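Local coordinates for protein UDP-L-Rhamnose Synthase (Acanthamoeba polyphaga mimivirus, PDB 7JID) that acts as a UDP-L-rhamnose synthase, an oxidoreductase that binds NADP and a UDP-linked 6-deoxyhexose, at residues Met192-Gln197 and Arg282-Lys287; Leu228-Asp233 and Asp276-Ile281. One frame throughout, in Å; residues are numbered along the deposited sequence. Where two conformers were deposited one is given.

Interaction 1 (Met192-Gln197 and Arg282-Lys287); sequences MTILDQ and REVVSK
Ile194 and Val284 show how a few methyl groups can join a helix start to the flank of another helix. The side chain of Ile194 sets out toward the 282-287 segment. From CB one branch, CG2, lies anti to the backbone N (CG1 chi1 -59°) and meets Val284 CG2 at 3.6 Å; the other runs through CG1 to CD1, which reaches the same Val284 CG2 at 4.1 Å. One valine methyl thus receives both ends of the isoleucine, the two side chains lying alongside each other and pointing opposite ways.

At the partly exposed border of this apolar patch the polar ends stay apart. Gln197 NE2 stands 4.1 Å from Glu283 OE1, with the amide and carboxylate planes turned 44° against each other. A water lies between them, donating to Glu283 OE2 at 2.7 Å, with only a weak bond from Gln197 NE2 at 3.4 Å. The firmer hold on the amide is at its other end, where Gln197 OE1 takes a hydrogen bond from Asn218. Glu283 is itself steadied within its helix by a salt bridge: Lys287, one turn further along, brings NZ to Glu283 OE2 at 2.9 Å on its anti side, somewhat out of the carboxylate plane.

Asn218 also receives the backbone N of Ile194 on OD1, so one residue fixes both the loop and the glutamine beside it. Ile194 is the N-cap of helix 195-207, whose start here packs against the last helix, 277-287; the chain's six-stranded parallel sheet, order 2-1-3-4-5-6, is consistent with the NADP-binding Rossmann fold of the RmlD family.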
ATOM      1  N   MET A 192      -2.544 -11.380  22.929  1.00  8.62           N
ATOM      2  CA  MET A 192      -1.428 -12.157  22.346  1.00  8.88           C
ATOM      3  C   MET A 192      -1.942 -13.503  21.850  1.00  8.45           C
ATOM      4  O   MET A 192      -2.977 -13.913  22.279  1.00  8.75           O
ATOM      5  CB  MET A 192      -0.270 -12.371  23.327  1.00  9.27           C
ATOM      6  CG  MET A 192       0.031 -11.171  24.178  1.00  9.80           C
ATOM      7  SD  MET A 192       1.636 -11.359  24.990  1.00  9.45           S
ATOM      8  CE  MET A 192       1.745  -9.786  25.893  1.00  8.18           C
ATOM      9  N   THR A 193      -1.158 -14.137  20.993  1.00  8.72           N
ATOM     10  CA  THR A 193      -1.504 -15.394  20.288  1.00  8.60           C
ATOM     11  C   THR A 193      -0.534 -16.485  20.712  1.00  8.34           C
ATOM     12  O   THR A 193       0.650 -16.366  20.408  1.00  8.45           O
ATOM     13  CB  THR A 193      -1.417 -15.204  18.775  1.00  8.00           C
ATOM     14  OG1 THR A 193      -2.315 -14.174  18.358  1.00  7.08           O
ATOM     15  CG2 THR A 193      -1.827 -16.451  18.016  1.00  8.24           C
ATOM     16  N   ILE A 194      -1.034 -17.538  21.385  1.00  8.54           N
ATOM     17  CA  ILE A 194      -0.218 -18.735  21.663  1.00  8.93           C
ATOM     18  C   ILE A 194      -0.332 -19.680  20.465  1.00  8.99           C
ATOM     19  O   ILE A 194      -1.406 -20.235  20.246  1.00  9.78           O
ATOM     20  CB  ILE A 194      -0.594 -19.417  22.984  1.00  9.27           C
ATOM     21  CG1 ILE A 194      -0.416 -18.429  24.156  1.00  8.88           C
ATOM     22  CG2 ILE A 194       0.286 -20.650  23.125  1.00  9.53           C
ATOM     23  CD1 ILE A 194      -0.922 -18.950  25.436  1.00  9.82           C
ATOM     24  N   LEU A 195       0.721 -19.751  19.654  1.00  9.64           N
ATOM     25  CA  LEU A 195       0.629 -20.454  18.352  1.00 10.63           C
ATOM     26  C   LEU A 195       0.426 -21.951  18.587  1.00 11.88           C
ATOM     27  O   LEU A 195      -0.292 -22.545  17.801  1.00 10.98           O
ATOM     28  CB  LEU A 195       1.891 -20.183  17.522  1.00 10.56           C
ATOM     29  CG  LEU A 195       1.997 -18.789  16.924  1.00 11.31           C
ATOM     30  CD1 LEU A 195       3.324 -18.629  16.209  1.00 10.98           C
ATOM     31  CD2 LEU A 195       0.843 -18.488  15.980  1.00 10.89           C
ATOM     32  N   ASP A 196       0.999 -22.529  19.646  1.00 13.40           N
ATOM     33  CA  ASP A 196       0.796 -23.975  19.909  1.00 14.23           C
ATOM     34  C   ASP A 196      -0.703 -24.277  20.047  1.00 13.41           C
ATOM     35  O   ASP A 196      -1.155 -25.297  19.569  1.00 12.23           O
ATOM     36  CB  ASP A 196       1.594 -24.441  21.115  1.00 14.58           C
ATOM     37  CG  ASP A 196       3.054 -24.114  20.995  1.00 16.42           C
ATOM     38  OD1 ASP A 196       3.823 -25.008  20.571  1.00 17.19           O
ATOM     39  OD2 ASP A 196       3.444 -22.978  21.332  1.00 15.39           O
ATOM     40  N   GLN A 197      -1.457 -23.372  20.657  1.00 11.85           N
ATOM     41  CA  GLN A 197      -2.897 -23.524  20.904  1.00 12.35           C
ATOM     42  C   GLN A 197      -3.720 -23.129  19.683  1.00 12.40           C
ATOM     43  O   GLN A 197      -4.798 -23.748  19.450  1.00 14.55           O
ATOM     44  CB  GLN A 197      -3.268 -22.717  22.154  1.00 13.80           C
ATOM     45  CG  GLN A 197      -2.683 -23.351  23.396  1.00 15.56           C
ATOM     46  CD  GLN A 197      -2.729 -22.448  24.601  1.00 19.64           C
ATOM     47  OE1 GLN A 197      -3.471 -21.468  24.606  1.00 16.67           O
ATOM     48  NE2 GLN A 197      -1.932 -22.793  25.610  1.00 22.36           N
ATOM     49  N   ARG A 282       0.330 -19.754  31.501  1.00 13.93           N
ATOM     50  CA  ARG A 282       0.714 -20.655  32.618  0.50 15.44           C
ATOM     51  C   ARG A 282       1.104 -22.014  32.034  1.00 15.57           C
ATOM     52  O   ARG A 282       2.168 -22.559  32.427  1.00 16.99           O
ATOM     53  CB  ARG A 282      -0.435 -20.850  33.605  0.50 17.40           C
ATOM     54  CG  ARG A 282      -0.092 -21.803  34.744  0.50 18.76           C
ATOM     55  CD  ARG A 282      -1.122 -21.755  35.849  0.50 19.99           C
ATOM     56  NE  ARG A 282      -1.477 -20.385  36.207  0.50 20.78           N
ATOM     57  CZ  ARG A 282      -2.614 -19.771  35.907  0.50 20.45           C
ATOM     58  NH1 ARG A 282      -2.800 -18.530  36.304  0.50 19.44           N
ATOM     59  NH2 ARG A 282      -3.563 -20.396  35.240  0.50 22.11           N
ATOM     60  N   GLU A 283       0.281 -22.518  31.127  1.00 13.94           N
ATOM     61  CA  GLU A 283       0.519 -23.834  30.474  1.00 15.99           C
ATOM     62  C   GLU A 283       1.853 -23.754  29.740  1.00 16.99           C
ATOM     63  O   GLU A 283       2.729 -24.631  29.989  1.00 18.47           O
ATOM     64  CB  GLU A 283      -0.673 -24.277  29.621  1.00 17.21           C
ATOM     65  CG  GLU A 283      -0.388 -25.558  28.833  1.00 22.36           C
ATOM     66  CD  GLU A 283      -1.549 -26.168  28.056  1.00 24.82           C
ATOM     67  OE1 GLU A 283      -2.713 -25.819  28.331  1.00 33.43           O
ATOM     68  OE2 GLU A 283      -1.282 -26.997  27.155  1.00 30.24           O
ATOM     69  N   VAL A 284       2.049 -22.749  28.878  1.00 13.70           N
ATOM     70  CA  VAL A 284       3.288 -22.587  28.062  1.00 15.17           C
ATOM     71  C   VAL A 284       4.508 -22.553  28.967  1.00 14.11           C
ATOM     72  O   VAL A 284       5.490 -23.278  28.673  1.00 15.79           O
ATOM     73  CB  VAL A 284       3.195 -21.326  27.170  1.00 15.38           C
ATOM     74  CG1 VAL A 284       4.526 -20.856  26.583  1.00 14.30           C
ATOM     75  CG2 VAL A 284       2.197 -21.572  26.059  1.00 15.71           C
ATOM     76  N   VAL A 285       4.523 -21.675  29.963  1.00 14.63           N
ATOM     77  CA  VAL A 285       5.703 -21.506  30.857  1.00 15.40           C
ATOM     78  C   VAL A 285       5.983 -22.833  31.582  1.00 19.09           C
ATOM     79  O   VAL A 285       7.183 -23.166  31.717  1.00 17.56           O
ATOM     80  CB  VAL A 285       5.496 -20.347  31.841  1.00 15.96           C
ATOM     81  CG1 VAL A 285       6.587 -20.309  32.907  1.00 17.60           C
ATOM     82  CG2 VAL A 285       5.448 -19.034  31.073  1.00 15.82           C
ATOM     83  N   SER A 286       4.955 -23.559  32.007  1.00 19.33           N
ATOM     84  CA  SER A 286       5.134 -24.838  32.762  1.00 22.32           C
ATOM     85  C   SER A 286       5.925 -25.842  31.911  1.00 25.16           C
ATOM     86  O   SER A 286       6.721 -26.623  32.500  1.00 26.63           O
ATOM     87  CB  SER A 286       3.815 -25.394  33.234  1.00 23.22           C
ATOM     88  OG  SER A 286       3.081 -26.018  32.187  1.00 26.78           O
ATOM     89  N   LYS A 287       5.801 -25.759  30.578  1.00 21.73           N
ATOM     90  CA  LYS A 287       6.353 -26.743  29.612  1.00 23.74           C
ATOM     91  C   LYS A 287       7.687 -26.270  29.020  1.00 23.72           C
ATOM     92  O   LYS A 287       8.334 -27.077  28.329  1.00 25.81           O
ATOM     93  CB  LYS A 287       5.344 -26.984  28.495  1.00 23.69           C
ATOM     94  CG  LYS A 287       4.063 -27.649  28.961  1.00 24.25           C
ATOM     95  CD  LYS A 287       2.986 -27.711  27.916  1.00 24.43           C
ATOM     96  CE  LYS A 287       1.782 -28.496  28.386  1.00 27.13           C
ATOM     97  NZ  LYS A 287       0.928 -28.878  27.239  1.00 30.49           N
TER
HETATM   98  O   HOH W   1       0.242 -25.408  25.524  1.00 28.91           O

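Interaction 2 (Leu228-Asp233 and Asp276-Ile281); sequences LSLIRD and DILTGI
Leu230 reaches from helix 224-234 to helix 277-287 with a single methyl, CD1, and the apolar part of the contact rests on it. Leu230 CD1 lies 3.5 Å from Ile281 CG2 and 4.0 Å from Leu278 CD1, so it sits against two residues three positions apart on the facing helix. Ile281 presents its CG2 branch while the longer CG1-CD1 arm leads elsewhere. Leu278 starts out aimed neither at Leu230 nor away from it; with CG anti to the backbone N (chi1 -171°), CD1 is brought round to the leucine.

The polar interactions lie within each segment. Asp276 is the N-cap of helix 277-287: Thr279 N donates to Asp276 OD1 at 2.9 Å, nearly straight (172°), coming from above the carboxylate plane. A second hydrogen bond runs from Thr279 OG1 to Asp276 OD2, 2.5 Å, on the syn side and tilted from the plane. Both carboxylate oxygens therefore tie down the first turn. On the other helix Arg232 grips the adjacent Asp233 side-on, with NE to OD1 at 2.9 Å and NH2 to OD2 at 3.1 Å, while Ser229 CA lies near the rim of one face of the guanidinium group.

Ile281 also rests on Ile166 in a loop. Helix 224-234 thus meets helix 277-287 through Leu230 and helix 175-181 through Leu228 and Ile231.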
ATOM      1  N   LEU A 228       6.728 -12.596  32.886  1.00  9.76           N
ATOM      2  CA  LEU A 228       8.064 -12.773  33.506  1.00 10.69           C
ATOM      3  C   LEU A 228       7.839 -13.283  34.930  1.00 10.86           C
ATOM      4  O   LEU A 228       8.648 -14.055  35.372  1.00 12.01           O
ATOM      5  CB  LEU A 228       8.856 -11.469  33.460  1.00 11.82           C
ATOM      6  CG  LEU A 228       9.271 -11.101  32.043  1.00 12.50           C
ATOM      7  CD1 LEU A 228       9.712  -9.655  31.968  1.00 13.53           C
ATOM      8  CD2 LEU A 228      10.340 -12.054  31.517  1.00 12.99           C
ATOM      9  N   SER A 229       6.826 -12.772  35.621  1.00 10.57           N
ATOM     10  CA  SER A 229       6.462 -13.261  36.990  1.00 11.26           C
ATOM     11  C   SER A 229       6.147 -14.778  36.970  1.00 13.36           C
ATOM     12  O   SER A 229       6.576 -15.499  37.897  1.00 12.97           O
ATOM     13  CB  SER A 229       5.363 -12.441  37.588  1.00 11.32           C
ATOM     14  OG  SER A 229       5.787 -11.117  37.847  1.00 11.62           O
ATOM     15  N   LEU A 230       5.433 -15.305  35.969  1.00 12.70           N
ATOM     16  CA  LEU A 230       5.211 -16.774  35.899  1.00 14.26           C
ATOM     17  C   LEU A 230       6.516 -17.524  35.690  1.00 15.15           C
ATOM     18  O   LEU A 230       6.700 -18.578  36.308  1.00 14.53           O
ATOM     19  CB  LEU A 230       4.247 -17.096  34.778  1.00 13.72           C
ATOM     20  CG  LEU A 230       2.794 -16.758  35.063  1.00 15.94           C
ATOM     21  CD1 LEU A 230       1.980 -16.873  33.789  1.00 17.53           C
ATOM     22  CD2 LEU A 230       2.237 -17.675  36.160  1.00 16.54           C
ATOM     23  N   ILE A 231       7.394 -17.015  34.831  1.00 13.91           N
ATOM     24  CA  ILE A 231       8.675 -17.720  34.579  1.00 14.34           C
ATOM     25  C   ILE A 231       9.452 -17.738  35.896  1.00 16.07           C
ATOM     26  O   ILE A 231       9.984 -18.798  36.261  1.00 16.77           O
ATOM     27  CB  ILE A 231       9.436 -17.020  33.447  1.00 14.78           C
ATOM     28  CG1 ILE A 231       8.705 -17.221  32.123  1.00 15.36           C
ATOM     29  CG2 ILE A 231      10.874 -17.486  33.431  1.00 14.45           C
ATOM     30  CD1 ILE A 231       9.199 -16.343  30.984  1.00 16.16           C
ATOM     31  N   ARG A 232       9.452 -16.620  36.609  1.00 14.89           N
ATOM     32  CA  ARG A 232      10.171 -16.517  37.894  1.00 15.27           C
ATOM     33  C   ARG A 232       9.572 -17.511  38.895  1.00 15.90           C
ATOM     34  O   ARG A 232      10.333 -18.308  39.501  1.00 16.38           O
ATOM     35  CB  ARG A 232      10.073 -15.107  38.460  1.00 15.02           C
ATOM     36  CG  ARG A 232      10.750 -14.899  39.812  1.00 14.41           C
ATOM     37  CD  ARG A 232      10.347 -13.561  40.412  1.00 15.06           C
ATOM     38  NE  ARG A 232       8.916 -13.559  40.641  1.00 17.70           N
ATOM     39  CZ  ARG A 232       8.121 -12.506  40.617  1.00 15.91           C
ATOM     40  NH1 ARG A 232       8.586 -11.299  40.330  1.00 18.18           N
ATOM     41  NH2 ARG A 232       6.827 -12.683  40.819  1.00 17.40           N
ATOM     42  N   ASP A 233       8.255 -17.468  39.047  1.00 15.44           N
ATOM     43  CA  ASP A 233       7.529 -18.191  40.123  1.00 17.16           C
ATOM     44  C   ASP A 233       7.414 -19.688  39.821  1.00 17.50           C
ATOM     45  O   ASP A 233       7.268 -20.450  40.798  1.00 21.60           O
ATOM     46  CB  ASP A 233       6.166 -17.554  40.350  1.00 16.16           C
ATOM     47  CG  ASP A 233       6.285 -16.170  40.942  1.00 18.11           C
ATOM     48  OD1 ASP A 233       7.340 -15.863  41.511  1.00 20.54           O
ATOM     49  OD2 ASP A 233       5.311 -15.422  40.880  1.00 20.67           O
ATOM     50  N   ASP A 276      -8.191 -18.726  27.874  1.00 12.17           N
ATOM     51  CA  ASP A 276      -7.807 -17.319  28.148  1.00 10.64           C
ATOM     52  C   ASP A 276      -6.282 -17.264  28.182  1.00 10.18           C
ATOM     53  O   ASP A 276      -5.580 -18.280  28.447  1.00  9.46           O
ATOM     54  CB  ASP A 276      -8.420 -16.792  29.431  1.00 10.76           C
ATOM     55  CG  ASP A 276      -7.734 -17.384  30.634  1.00  9.64           C
ATOM     56  OD1 ASP A 276      -6.675 -16.854  31.002  1.00  9.67           O
ATOM     57  OD2 ASP A 276      -8.260 -18.388  31.230  1.00 11.93           O
ATOM     58  N   ILE A 277      -5.730 -16.105  27.820  1.00  9.24           N
ATOM     59  CA  ILE A 277      -4.277 -15.925  27.640  1.00  9.28           C
ATOM     60  C   ILE A 277      -3.496 -16.281  28.928  1.00  8.74           C
ATOM     61  O   ILE A 277      -2.372 -16.815  28.838  1.00  8.85           O
ATOM     62  CB  ILE A 277      -3.972 -14.491  27.148  1.00  8.30           C
ATOM     63  CG1 ILE A 277      -2.500 -14.288  26.845  1.00  8.53           C
ATOM     64  CG2 ILE A 277      -4.462 -13.429  28.123  1.00  8.33           C
ATOM     65  CD1 ILE A 277      -1.971 -15.226  25.791  1.00  9.08           C
ATOM     66  N   LEU A 278      -4.010 -15.993  30.121  1.00  8.93           N
ATOM     67  CA  LEU A 278      -3.223 -16.276  31.359  1.00  9.61           C
ATOM     68  C   LEU A 278      -3.189 -17.793  31.658  1.00  9.22           C
ATOM     69  O   LEU A 278      -2.072 -18.346  31.905  1.00  9.54           O
ATOM     70  CB  LEU A 278      -3.762 -15.446  32.531  1.00 10.36           C
ATOM     71  CG  LEU A 278      -2.848 -15.548  33.750  1.00 12.50           C
ATOM     72  CD1 LEU A 278      -1.497 -14.928  33.455  1.00 12.85           C
ATOM     73  CD2 LEU A 278      -3.454 -14.843  34.955  1.00 12.08           C
ATOM     74  N   THR A 279      -4.313 -18.484  31.544  1.00  9.89           N
ATOM     75  CA  THR A 279      -4.359 -19.969  31.598  1.00 11.88           C
ATOM     76  C   THR A 279      -3.396 -20.513  30.544  1.00 11.57           C
ATOM     77  O   THR A 279      -2.564 -21.381  30.893  1.00 11.72           O
ATOM     78  CB  THR A 279      -5.769 -20.516  31.409  1.00 12.74           C
ATOM     79  OG1 THR A 279      -6.650 -19.962  32.392  1.00 13.11           O
ATOM     80  CG2 THR A 279      -5.795 -22.025  31.482  1.00 13.79           C
ATOM     81  N   GLY A 280      -3.439 -19.978  29.318  1.00 10.62           N
ATOM     82  CA  GLY A 280      -2.587 -20.477  28.238  1.00 10.10           C
ATOM     83  C   GLY A 280      -1.130 -20.220  28.510  1.00 10.98           C
ATOM     84  O   GLY A 280      -0.306 -21.115  28.263  1.00 10.98           O
ATOM     85  N   ILE A 281      -0.744 -19.040  29.005  1.00 10.32           N
ATOM     86  CA  ILE A 281       0.678 -18.706  29.308  1.00 12.02           C
ATOM     87  C   ILE A 281       1.139 -19.594  30.462  1.00 12.59           C
ATOM     88  O   ILE A 281       2.297 -20.056  30.412  1.00 11.84           O
ATOM     89  CB  ILE A 281       0.852 -17.218  29.684  1.00 14.61           C
ATOM     90  CG1 ILE A 281       0.599 -16.303  28.491  1.00 16.21           C
ATOM     91  CG2 ILE A 281       2.236 -16.961  30.277  1.00 15.27           C
ATOM     92  CD1 ILE A 281       1.595 -16.435  27.395  1.00 18.66           C
TER

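How the interactions relate
Interaction 1 and interaction 2 use successive turns of helix 277-287, and their centres are 8 Å apart; along the chain, interaction 2 is nested within the loop that interaction 1 closes. They also touch: Ile194 CD1 packs 3.3 Å from Gly280 C, where glycine brings no side chain, and Val285 CG1 comes within 3.7 Å of Ile231 CA. The last helix is therefore packed between the start of helix 195-207 and helix 224-234. Neither contact reaches the ligands directly: the side chains of Ile194 and Ile281 are each about 12 Å from the bound UDP-sugar, and that of Ile194 is about 14 Å from NADP.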